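Local coordinates for sterol regulatory element-binding protein cleavage-activating protein (Schizosaccharomyces pombe, PDB 4YHC), which serves as the escort required for Sre1 processing at low sterol and oxygen levels, and is represented here by its WD40 domain, at residues A335-T338 with F339-Q343; R276-G280 with Q281-S285; F291-A294 with V295-K298; L442-S445 with D446-A450. The protein carries 9 engineered substitutions. All blocks are in the same frame, centred on the assembly; numbering follows the deposited sequence.

Contact 1 of 4, residues A335-T338 with F339-Q343; sequences ASLT and FDELQ. Engineered in segment 335-338: Ser336 (natural residue Cys).
The carboxylate of Glu341 is the flat group at the centre of this turn, and Thr338 meets it twice. Thr338 OG1 lies over the group, 3.0 Å from Glu341 CD and nearly equidistant from the two carboxylate oxygens, an approach whose angles do not suit a hydrogen bond. The bond is made by the backbone instead: Thr338 N donates to Glu341 OE2 over 2.9 Å, almost straight at 173°, and reaches the oxygen from above the carboxylate plane, 41° out of it. The second flat group, the Phe339 ring, has Thr338 C at an oblique position and stacks on His256 beyond the turn.

The carboxylate can fold back because Glu341 CG stands between its own backbone N and carbonyl carbon (chi1 68°) and the chain bends again at chi2. Glu341 N closes the circuit with two weak bonds, one to Thr338 OG1 and one to Thr338 O, each 3.3 Å long. Leu342 N adds a further backbone bond to Phe339 O within the same turn.

Apolar contacts line the other side. Leu337 CD2 rests 4.0 Å from Glu341 CG, covering the aliphatic part of that chain, while Leu337 CD1 meets Leu342 CD2 at 4.0 Å. Leu337 also touches Ser311, and Leu342 touches Ile313, which ties the turn to strand 311-317.

Thr338 and Glu341, three residues apart and each accepting the other's amide, reproduce the reciprocal pattern of a capping box, with the return bond weak; the turn leads from strand 335-337 into strand 344-349 of the WD40 domain.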
loop_
_atom_site.group_PDB
_atom_site.type_symbol
_atom_site.label_atom_id
_atom_site.label_comp_id
_atom_site.label_asym_id
_atom_site.label_seq_id
_atom_site.Cartn_x
_atom_site.Cartn_y
_atom_site.Cartn_z
ATOM N N ALA A 335 5.811 -27.547 8.990
ATOM C CA ALA A 335 6.904 -27.173 9.884
ATOM C C ALA A 335 6.867 -25.684 10.260
ATOM O O ALA A 335 6.807 -24.862 9.414
ATOM C CB ALA A 335 8.210 -27.490 9.201
ATOM N N SER A 336 6.864 -25.390 11.541
ATOM C CA SER A 336 7.077 -24.052 12.076
ATOM C C SER A 336 8.548 -23.631 12.021
ATOM O O SER A 336 9.381 -24.299 12.582
ATOM C CB SER A 336 6.656 -24.107 13.508
ATOM O OG SER A 336 6.520 -22.827 14.003
ATOM N N LEU A 337 8.880 -22.545 11.343
ATOM C CA LEU A 337 10.298 -22.113 11.226
ATOM C C LEU A 337 10.666 -21.022 12.192
ATOM O O LEU A 337 9.852 -20.151 12.480
ATOM C CB LEU A 337 10.537 -21.545 9.878
ATOM C CG LEU A 337 10.322 -22.458 8.709
ATOM C CD1 LEU A 337 10.411 -21.650 7.415
ATOM C CD2 LEU A 337 11.326 -23.603 8.706
ATOM N N THR A 338 11.904 -21.062 12.692
ATOM C CA THR A 338 12.467 -19.933 13.417
ATOM C C THR A 338 12.899 -18.855 12.454
ATOM O O THR A 338 13.116 -19.119 11.266
ATOM C CB THR A 338 13.718 -20.330 14.236
ATOM O OG1 THR A 338 14.738 -20.746 13.321
ATOM C CG2 THR A 338 13.374 -21.464 15.188
ATOM N N PHE A 339 13.063 -17.658 12.990
ATOM C CA PHE A 339 13.478 -16.523 12.195
ATOM C C PHE A 339 14.834 -16.798 11.611
ATOM O O PHE A 339 15.043 -16.590 10.414
ATOM C CB PHE A 339 13.431 -15.201 12.983
ATOM C CG PHE A 339 12.020 -14.744 13.312
ATOM C CD1 PHE A 339 11.076 -14.588 12.320
ATOM C CD2 PHE A 339 11.649 -14.484 14.608
ATOM C CE1 PHE A 339 9.778 -14.234 12.614
ATOM C CE2 PHE A 339 10.368 -14.097 14.903
ATOM C CZ PHE A 339 9.420 -13.991 13.907
ATOM N N ASP A 340 15.726 -17.386 12.395
ATOM C CA ASP A 340 17.111 -17.614 11.881
ATOM C C ASP A 340 17.262 -18.649 10.784
ATOM O O ASP A 340 18.217 -18.546 10.021
ATOM C CB ASP A 340 18.105 -17.888 13.003
ATOM C CG ASP A 340 18.059 -16.840 14.081
ATOM O OD1 ASP A 340 17.642 -15.683 13.825
ATOM O OD2 ASP A 340 18.439 -17.181 15.214
ATOM N N GLU A 341 16.336 -19.606 10.667
ATOM C CA GLU A 341 16.394 -20.577 9.572
ATOM C C GLU A 341 15.561 -20.245 8.337
ATOM O O GLU A 341 15.265 -21.126 7.521
ATOM C CB GLU A 341 16.028 -21.965 10.064
ATOM C CG GLU A 341 14.606 -22.188 10.500
ATOM C CD GLU A 341 14.520 -23.224 11.605
ATOM O OE1 GLU A 341 15.567 -23.786 11.984
ATOM O OE2 GLU A 341 13.417 -23.488 12.109
ATOM N N LEU A 342 15.178 -18.976 8.200
ATOM C CA LEU A 342 14.498 -18.514 6.982
ATOM C C LEU A 342 15.473 -18.430 5.823
ATOM O O LEU A 342 16.554 -17.926 6.000
ATOM C CB LEU A 342 13.932 -17.115 7.232
ATOM C CG LEU A 342 12.615 -17.193 8.020
ATOM C CD1 LEU A 342 12.255 -15.828 8.571
ATOM C CD2 LEU A 342 11.545 -17.789 7.110
ATOM N N GLN A 343 15.068 -18.886 4.647
ATOM C CA GLN A 343 15.899 -18.693 3.444
ATOM C C GLN A 343 15.565 -17.358 2.736
ATOM O O GLN A 343 14.426 -17.025 2.571
ATOM C CB GLN A 343 15.676 -19.857 2.482
ATOM C CG GLN A 343 15.351 -21.154 3.209
ATOM C CD GLN A 343 16.005 -22.363 2.583
ATOM O OE1 GLN A 343 17.088 -22.770 2.998
ATOM N NE2 GLN A 343 15.358 -22.937 1.577
#

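Contact 2 of 4, residues R276-G280 with Q281-S285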
loop_
_atom_site.group_PDB
_atom_site.type_symbol
_atom_site.label_atom_id
_atom_site.label_comp_id
_atom_site.label_asym_id
_atom_site.label_seq_id
_atom_site.Cartn_x
_atom_site.Cartn_y
_atom_site.Cartn_z
ATOM N N ARG A 276 -2.784 -16.313 8.487
ATOM C CA ARG A 276 -3.894 -16.963 9.225
ATOM C C ARG A 276 -3.561 -16.842 10.698
ATOM O O ARG A 276 -2.373 -16.612 11.072
ATOM C CB ARG A 276 -4.126 -18.406 8.766
ATOM C CG ARG A 276 -2.990 -19.391 9.073
ATOM C CD ARG A 276 -1.885 -19.346 8.056
ATOM N NE ARG A 276 -1.076 -20.562 8.032
ATOM C CZ ARG A 276 -0.036 -20.730 7.238
ATOM N NH1 ARG A 276 0.326 -19.742 6.404
ATOM N NH2 ARG A 276 0.639 -21.882 7.257
ATOM N N PHE A 277 -4.589 -16.913 11.553
ATOM C CA PHE A 277 -4.387 -16.714 12.961
ATOM C C PHE A 277 -4.883 -17.989 13.620
ATOM O O PHE A 277 -6.055 -18.402 13.379
ATOM C CB PHE A 277 -5.132 -15.513 13.374
ATOM C CG PHE A 277 -4.940 -15.127 14.788
ATOM C CD1 PHE A 277 -5.779 -15.607 15.784
ATOM C CD2 PHE A 277 -3.989 -14.223 15.139
ATOM C CE1 PHE A 277 -5.599 -15.238 17.093
ATOM C CE2 PHE A 277 -3.786 -13.872 16.436
ATOM C CZ PHE A 277 -4.643 -14.354 17.419
ATOM N N VAL A 278 -3.981 -18.672 14.321
ATOM C CA VAL A 278 -4.277 -19.997 14.850
ATOM C C VAL A 278 -3.694 -20.057 16.272
ATOM O O VAL A 278 -2.465 -19.784 16.524
ATOM C CB VAL A 278 -3.682 -21.149 14.048
ATOM C CG1 VAL A 278 -4.059 -22.481 14.740
ATOM C CG2 VAL A 278 -4.141 -21.212 12.591
ATOM N N ASN A 279 -4.603 -20.324 17.208
ATOM C CA ASN A 279 -4.257 -20.399 18.624
ATOM C C ASN A 279 -3.356 -19.302 19.073
ATOM O O ASN A 279 -2.283 -19.565 19.663
ATOM C CB ASN A 279 -3.573 -21.750 18.889
ATOM C CG ASN A 279 -3.319 -22.017 20.365
ATOM O OD1 ASN A 279 -3.894 -21.377 21.263
ATOM N ND2 ASN A 279 -2.419 -22.978 20.629
ATOM N N GLY A 280 -3.768 -18.066 18.836
ATOM C CA GLY A 280 -3.024 -16.917 19.359
ATOM C C GLY A 280 -1.804 -16.516 18.540
ATOM O O GLY A 280 -1.179 -15.533 18.825
ATOM N N GLN A 281 -1.587 -17.200 17.442
ATOM C CA GLN A 281 -0.412 -17.006 16.566
ATOM C C GLN A 281 -0.790 -16.418 15.227
ATOM O O GLN A 281 -1.583 -17.021 14.480
ATOM C CB GLN A 281 0.232 -18.360 16.226
ATOM C CG GLN A 281 0.771 -19.071 17.440
ATOM C CD GLN A 281 1.402 -20.385 17.140
ATOM O OE1 GLN A 281 1.306 -20.941 16.039
ATOM N NE2 GLN A 281 2.020 -20.927 18.150
ATOM N N PHE A 282 -0.190 -15.288 14.884
ATOM C CA PHE A 282 -0.305 -14.771 13.537
ATOM C C PHE A 282 0.713 -15.475 12.661
ATOM O O PHE A 282 1.962 -15.284 12.793
ATOM C CB PHE A 282 -0.190 -13.278 13.530
ATOM C CG PHE A 282 -0.583 -12.658 12.212
ATOM C CD1 PHE A 282 0.264 -12.682 11.157
ATOM C CD2 PHE A 282 -1.803 -12.024 12.079
ATOM C CE1 PHE A 282 -0.113 -12.163 9.925
ATOM C CE2 PHE A 282 -2.213 -11.492 10.851
ATOM C CZ PHE A 282 -1.361 -11.597 9.772
ATOM N N ARG A 283 0.228 -16.305 11.763
ATOM C CA ARG A 283 1.113 -17.130 10.941
ATOM C C ARG A 283 1.088 -16.689 9.490
ATOM O O ARG A 283 0.044 -16.237 9.013
ATOM C CB ARG A 283 0.765 -18.590 11.007
ATOM C CG ARG A 283 0.747 -19.220 12.403
ATOM C CD ARG A 283 0.245 -20.650 12.256
ATOM N NE ARG A 283 0.218 -21.353 13.551
ATOM C CZ ARG A 283 -0.398 -22.544 13.739
ATOM N NH1 ARG A 283 -0.938 -23.205 12.723
ATOM N NH2 ARG A 283 -0.356 -23.119 14.925
ATOM N N VAL A 284 2.261 -16.731 8.848
ATOM C CA VAL A 284 2.431 -16.465 7.422
ATOM C C VAL A 284 3.303 -17.489 6.777
ATOM O O VAL A 284 4.129 -18.131 7.446
ATOM C CB VAL A 284 3.035 -15.032 7.175
ATOM C CG1 VAL A 284 2.169 -14.008 7.853
ATOM C CG2 VAL A 284 4.495 -14.943 7.655
ATOM N N SER A 285 3.134 -17.694 5.477
ATOM C CA SER A 285 3.967 -18.641 4.783
ATOM C C SER A 285 5.295 -17.999 4.323
ATOM O O SER A 285 6.237 -18.738 4.046
ATOM C CB SER A 285 3.287 -19.171 3.516
ATOM O OG SER A 285 2.107 -19.895 3.822
HETATM O O HOH W 1 2.528 -22.300 4.812
#
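Backbone bonds join Arg276 to Arg283 and Val278 to Gln281 as antiparallel hydrogen-bonded pairs, with Phe277 and Phe282 the non-hydrogen-bonded pair between them. Arg283 N to Arg276 O is the shortest of these bonds, 2.7 Å. A type I' turn closes the hairpin through Asn279 and Gly280, both with positive phi.

Among side-chain bonds, Arg283 grips Gln281 side-on: NE gives 2.7 Å and NH2 gives 3.0 Å to the single acceptor Gln281 OE1, which lies in the guanidinium plane. Arg276 NH1 donates to Ser285 OG over 3.1 Å, again in the guanidinium plane, and a water joins Arg276 NH2 to the same hydroxyl.

Contacts over flat faces complete the set. Val278 CB sits over the centre of the Arg283 guanidinium, 3.6 Å from CZ of Arg283. The Arg276 guanidinium lies with one face on Arg283 CB, its plane turned 78° from the other guanidinium. On the opposite sheet face Gln281 N lies over one face of the Phe277 ring, toward its rim, and Phe277 CD2 approaches Phe282 CB to 4.2 Å.

Both arginines form salt bridges with Asp331, and Arg283 with Asp329 too, so the shared carboxylate probably draws the two side chains together on this face of the hairpin.

Contact 3 of 4, residues F291-A294 with V295-K298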
loop_
_atom_site.group_PDB
_atom_site.type_symbol
_atom_site.label_atom_id
_atom_site.label_comp_id
_atom_site.label_asym_id
_atom_site.label_seq_id
_atom_site.Cartn_x
_atom_site.Cartn_y
_atom_site.Cartn_z
ATOM N N PHE A 291 12.534 -2.389 -1.296
ATOM C CA PHE A 291 13.208 -1.096 -0.967
ATOM C C PHE A 291 14.157 -0.646 -2.094
ATOM O O PHE A 291 14.428 -1.407 -3.026
ATOM C CB PHE A 291 13.913 -1.180 0.398
ATOM C CG PHE A 291 15.024 -2.163 0.425
ATOM C CD1 PHE A 291 14.816 -3.477 0.772
ATOM C CD2 PHE A 291 16.304 -1.757 0.058
ATOM C CE1 PHE A 291 15.877 -4.367 0.812
ATOM C CE2 PHE A 291 17.353 -2.628 0.073
ATOM C CZ PHE A 291 17.151 -3.940 0.438
ATOM N N THR A 292 14.548 0.619 -2.027
ATOM C CA THR A 292 15.614 1.173 -2.852
ATOM C C THR A 292 16.870 1.246 -2.057
ATOM O O THR A 292 16.918 1.726 -0.932
ATOM C CB THR A 292 15.228 2.548 -3.375
ATOM O OG1 THR A 292 14.022 2.379 -4.126
ATOM C CG2 THR A 292 16.326 3.157 -4.322
ATOM N N HIS A 293 17.870 0.625 -2.618
ATOM C CA HIS A 293 19.160 0.477 -1.994
ATOM C C HIS A 293 19.777 1.886 -1.956
ATOM O O HIS A 293 19.845 2.588 -3.008
ATOM C CB HIS A 293 19.951 -0.474 -2.884
ATOM C CG HIS A 293 21.152 -1.064 -2.233
ATOM N ND1 HIS A 293 22.235 -0.300 -1.797
ATOM C CD2 HIS A 293 21.430 -2.334 -1.908
ATOM C CE1 HIS A 293 23.142 -1.114 -1.277
ATOM N NE2 HIS A 293 22.675 -2.350 -1.344
ATOM N N ALA A 294 20.136 2.345 -0.778
ATOM C CA ALA A 294 20.717 3.654 -0.604
ATOM C C ALA A 294 22.090 3.863 -1.256
ATOM O O ALA A 294 22.475 4.988 -1.499
ATOM C CB ALA A 294 20.820 3.992 0.885
ATOM N N VAL A 295 22.800 2.815 -1.601
ATOM C CA VAL A 295 24.104 2.914 -2.220
ATOM C C VAL A 295 23.952 2.902 -3.715
ATOM O O VAL A 295 24.321 3.856 -4.371
ATOM C CB VAL A 295 25.090 1.808 -1.802
ATOM C CG1 VAL A 295 26.481 1.998 -2.502
ATOM C CG2 VAL A 295 25.236 1.780 -0.284
ATOM N N THR A 296 23.370 1.855 -4.256
ATOM C CA THR A 296 23.265 1.706 -5.744
ATOM C C THR A 296 22.010 2.329 -6.369
ATOM O O THR A 296 21.873 2.358 -7.575
ATOM C CB THR A 296 23.234 0.220 -6.095
ATOM O OG1 THR A 296 22.127 -0.395 -5.443
ATOM C CG2 THR A 296 24.537 -0.474 -5.584
ATOM N N GLU A 297 21.103 2.824 -5.527
ATOM C CA GLU A 297 19.820 3.282 -5.968
ATOM C C GLU A 297 19.056 2.279 -6.828
ATOM O O GLU A 297 18.191 2.679 -7.564
ATOM C CB GLU A 297 19.969 4.626 -6.698
ATOM C CG GLU A 297 20.494 5.707 -5.767
ATOM C CD GLU A 297 19.415 6.592 -5.163
ATOM O OE1 GLU A 297 19.767 7.546 -4.417
ATOM O OE2 GLU A 297 18.207 6.337 -5.416
ATOM N N LYS A 298 19.330 1.002 -6.693
ATOM C CA LYS A 298 18.570 -0.061 -7.374
ATOM C C LYS A 298 17.364 -0.478 -6.501
ATOM O O LYS A 298 17.432 -0.478 -5.299
ATOM C CB LYS A 298 19.409 -1.305 -7.621
ATOM C CG LYS A 298 20.594 -1.086 -8.556
ATOM C CD LYS A 298 20.165 -0.975 -9.993
ATOM C CE LYS A 298 21.361 -1.055 -10.946
ATOM N NZ LYS A 298 21.849 0.323 -11.180
HETATM O O HOH W 2 20.383 6.741 -1.766
#
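His293 ND1 accepts from Val295 N at 3.2 Å, with the amide only 5° out of the imidazole plane and an angle of 154° at the hydrogen. The two side chains run alongside each other in the same direction, bringing Val295 CB within 3.6 Å of His293 CE1. Thr296 OG1 comes in obliquely, 3.4 Å from His293 CB.

The torsion chi1 of -163° places CG opposite the histidine's own backbone N and beside its carbonyl, carrying ND1 to the amide two residues on. The backbone sets that position: His293 N donates to Lys298 O over 2.9 Å in a nearly straight bond, while Glu297 N makes a weak bond to His293 O. Ala294 to Glu297 thus form a four-residue hairpin loop between strands 281-292 and 299-304, with Glu297 in the left-handed region. Water bridges Ala294 O to Glu297 OE1.

Farther out, the His293 side chain touches Pro261 and Leu300. Putting a leucine in place of His293 would probably leave Val295 N without its acceptor and the loop freer to flex.

Because ND1 serves as acceptor, a neutral imidazole with its proton on NE2 is the likely form, and protonation of ND1 would be expected to cost this bond.

Contact 4 of 4, residues L442-S445 with D446-A450; sequences LAVS and DRCVA
Val444 and Cys448 face each other across the hairpin, with Val444 CG1 3.7 Å from Cys448 CB and almost as near to SG. The sulfur is there because it lies anti to Cys448 N (chi1 -162°), beside the carbonyl. Ser445 OG approaches the same CB to 3.4 Å, roughly at right angles to Val444 CG1. On the reverse face Val449 CG2 reaches over the backbone of the opposite strand, 3.9 Å from Ala443 CA.

The serine hydroxyl also turns inward to the chain: Arg447 N donates to Ser445 OG over 3.0 Å at 160°, an ST turn set within the type I turn from Ser445 to Cys448. The same OG is paired with a bound citrate, probably from the crystallisation liquor, at an approach too short to be trusted. Replacing Ser445 by an alanine is likely to leave Arg447 N without this acceptor and the turn less firmly fixed.

Val444 N and Ser445 N both donate to Cys448 O, at 2.8 Å and 3.1 Å and from one face of its plane, the signature of a classic beta bulge. Beyond it, Leu442 and Ala450 form a regular hydrogen-bonded pair.

Strand 441-445 is an edge of its four-stranded sheet, where Leu442 and Val444 pack on strand 33-38 of the next sheet. Strand 448-453 lies between it and strand 456-462; strand 20-24, near the N-terminus, completes the sheet, the velcro closure familiar from WD40 propellers.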
loop_
_atom_site.group_PDB
_atom_site.type_symbol
_atom_site.label_atom_id
_atom_site.label_comp_id
_atom_site.label_asym_id
_atom_site.label_seq_id
_atom_site.Cartn_x
_atom_site.Cartn_y
_atom_site.Cartn_z
ATOM N N LEU A 442 1.139 0.419 -7.873
ATOM C CA LEU A 442 0.526 -0.025 -6.611
ATOM C C LEU A 442 -0.079 -1.438 -6.731
ATOM O O LEU A 442 -0.682 -1.791 -7.765
ATOM C CB LEU A 442 -0.541 0.986 -6.251
ATOM C CG LEU A 442 -1.060 1.065 -4.858
ATOM C CD1 LEU A 442 -0.009 1.512 -3.863
ATOM C CD2 LEU A 442 -2.247 2.014 -4.877
ATOM N N ALA A 443 0.073 -2.240 -5.693
ATOM C CA ALA A 443 -0.557 -3.529 -5.667
ATOM C C ALA A 443 -2.061 -3.339 -5.570
ATOM O O ALA A 443 -2.517 -2.488 -4.784
ATOM C CB ALA A 443 -0.079 -4.349 -4.471
ATOM N N VAL A 444 -2.803 -4.183 -6.286
ATOM C CA VAL A 444 -4.221 -4.174 -6.234
ATOM C C VAL A 444 -4.865 -5.452 -5.725
ATOM O O VAL A 444 -6.059 -5.499 -5.499
ATOM C CB VAL A 444 -4.613 -3.659 -7.636
ATOM C CG1 VAL A 444 -5.099 -4.669 -8.633
ATOM C CG2 VAL A 444 -5.182 -2.300 -7.569
ATOM N N SER A 445 -4.066 -6.483 -5.513
ATOM C CA SER A 445 -4.487 -7.705 -4.925
ATOM C C SER A 445 -3.207 -8.553 -4.723
ATOM O O SER A 445 -2.112 -8.128 -5.117
ATOM C CB SER A 445 -5.483 -8.477 -5.838
ATOM O OG SER A 445 -4.869 -9.271 -6.876
ATOM N N ASP A 446 -3.381 -9.727 -4.121
ATOM C CA ASP A 446 -2.321 -10.709 -3.977
ATOM C C ASP A 446 -1.725 -11.227 -5.336
ATOM O O ASP A 446 -0.667 -11.863 -5.350
ATOM C CB ASP A 446 -2.831 -11.861 -3.171
ATOM C CG ASP A 446 -3.054 -11.525 -1.696
ATOM O OD1 ASP A 446 -2.586 -10.477 -1.198
ATOM O OD2 ASP A 446 -3.678 -12.382 -1.002
ATOM N N ARG A 447 -2.405 -10.993 -6.443
ATOM C CA ARG A 447 -1.898 -11.401 -7.738
ATOM C C ARG A 447 -1.981 -10.335 -8.816
ATOM O O ARG A 447 -1.935 -10.636 -10.014
ATOM C CB ARG A 447 -2.677 -12.618 -8.246
ATOM C CG ARG A 447 -2.506 -13.900 -7.421
ATOM C CD ARG A 447 -3.357 -15.031 -8.081
ATOM N NE ARG A 447 -3.906 -15.946 -7.102
ATOM C CZ ARG A 447 -5.086 -16.557 -7.159
ATOM N NH1 ARG A 447 -5.972 -16.370 -8.147
ATOM N NH2 ARG A 447 -5.390 -17.379 -6.171
ATOM N N CYS A 448 -2.189 -9.097 -8.442
ATOM C CA CYS A 448 -2.409 -8.065 -9.445
ATOM C C CYS A 448 -1.920 -6.707 -8.971
ATOM O O CYS A 448 -1.956 -6.386 -7.767
ATOM C CB CYS A 448 -3.880 -7.979 -9.848
ATOM S SG CYS A 448 -4.130 -7.128 -11.401
ATOM N N VAL A 449 -1.436 -5.939 -9.930
ATOM C CA VAL A 449 -0.857 -4.655 -9.740
ATOM C C VAL A 449 -1.412 -3.679 -10.762
ATOM O O VAL A 449 -1.871 -4.064 -11.844
ATOM C CB VAL A 449 0.636 -4.982 -9.864
ATOM C CG1 VAL A 449 1.358 -4.640 -11.147
ATOM C CG2 VAL A 449 1.297 -5.281 -8.563
ATOM N N ALA A 450 -1.403 -2.416 -10.392
ATOM C CA ALA A 450 -1.660 -1.306 -11.299
ATOM C C ALA A 450 -0.363 -0.520 -11.538
ATOM O O ALA A 450 0.345 -0.148 -10.569
ATOM C CB ALA A 450 -2.727 -0.363 -10.727
#

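All four contacts are local turns, met along the chain in the order contact 2, contact 3, contact 1, contact 4. The first three reach one sheet. Contacts 2 and 3 lie toward opposite ends of strand 281-292, their centres about 32 Å apart. Contact 1 is closer to contact 2, with centres about 15 Å apart and nearest atoms about 6 Å, without touching; strand 311-317 borders both. Contact 4 belongs to a different sheet, its centre about 9 Å from the centre of the chain in space, beside the citrate; its nearest atoms are about 10 Å from contact 2 and about 13 Å from contact 3.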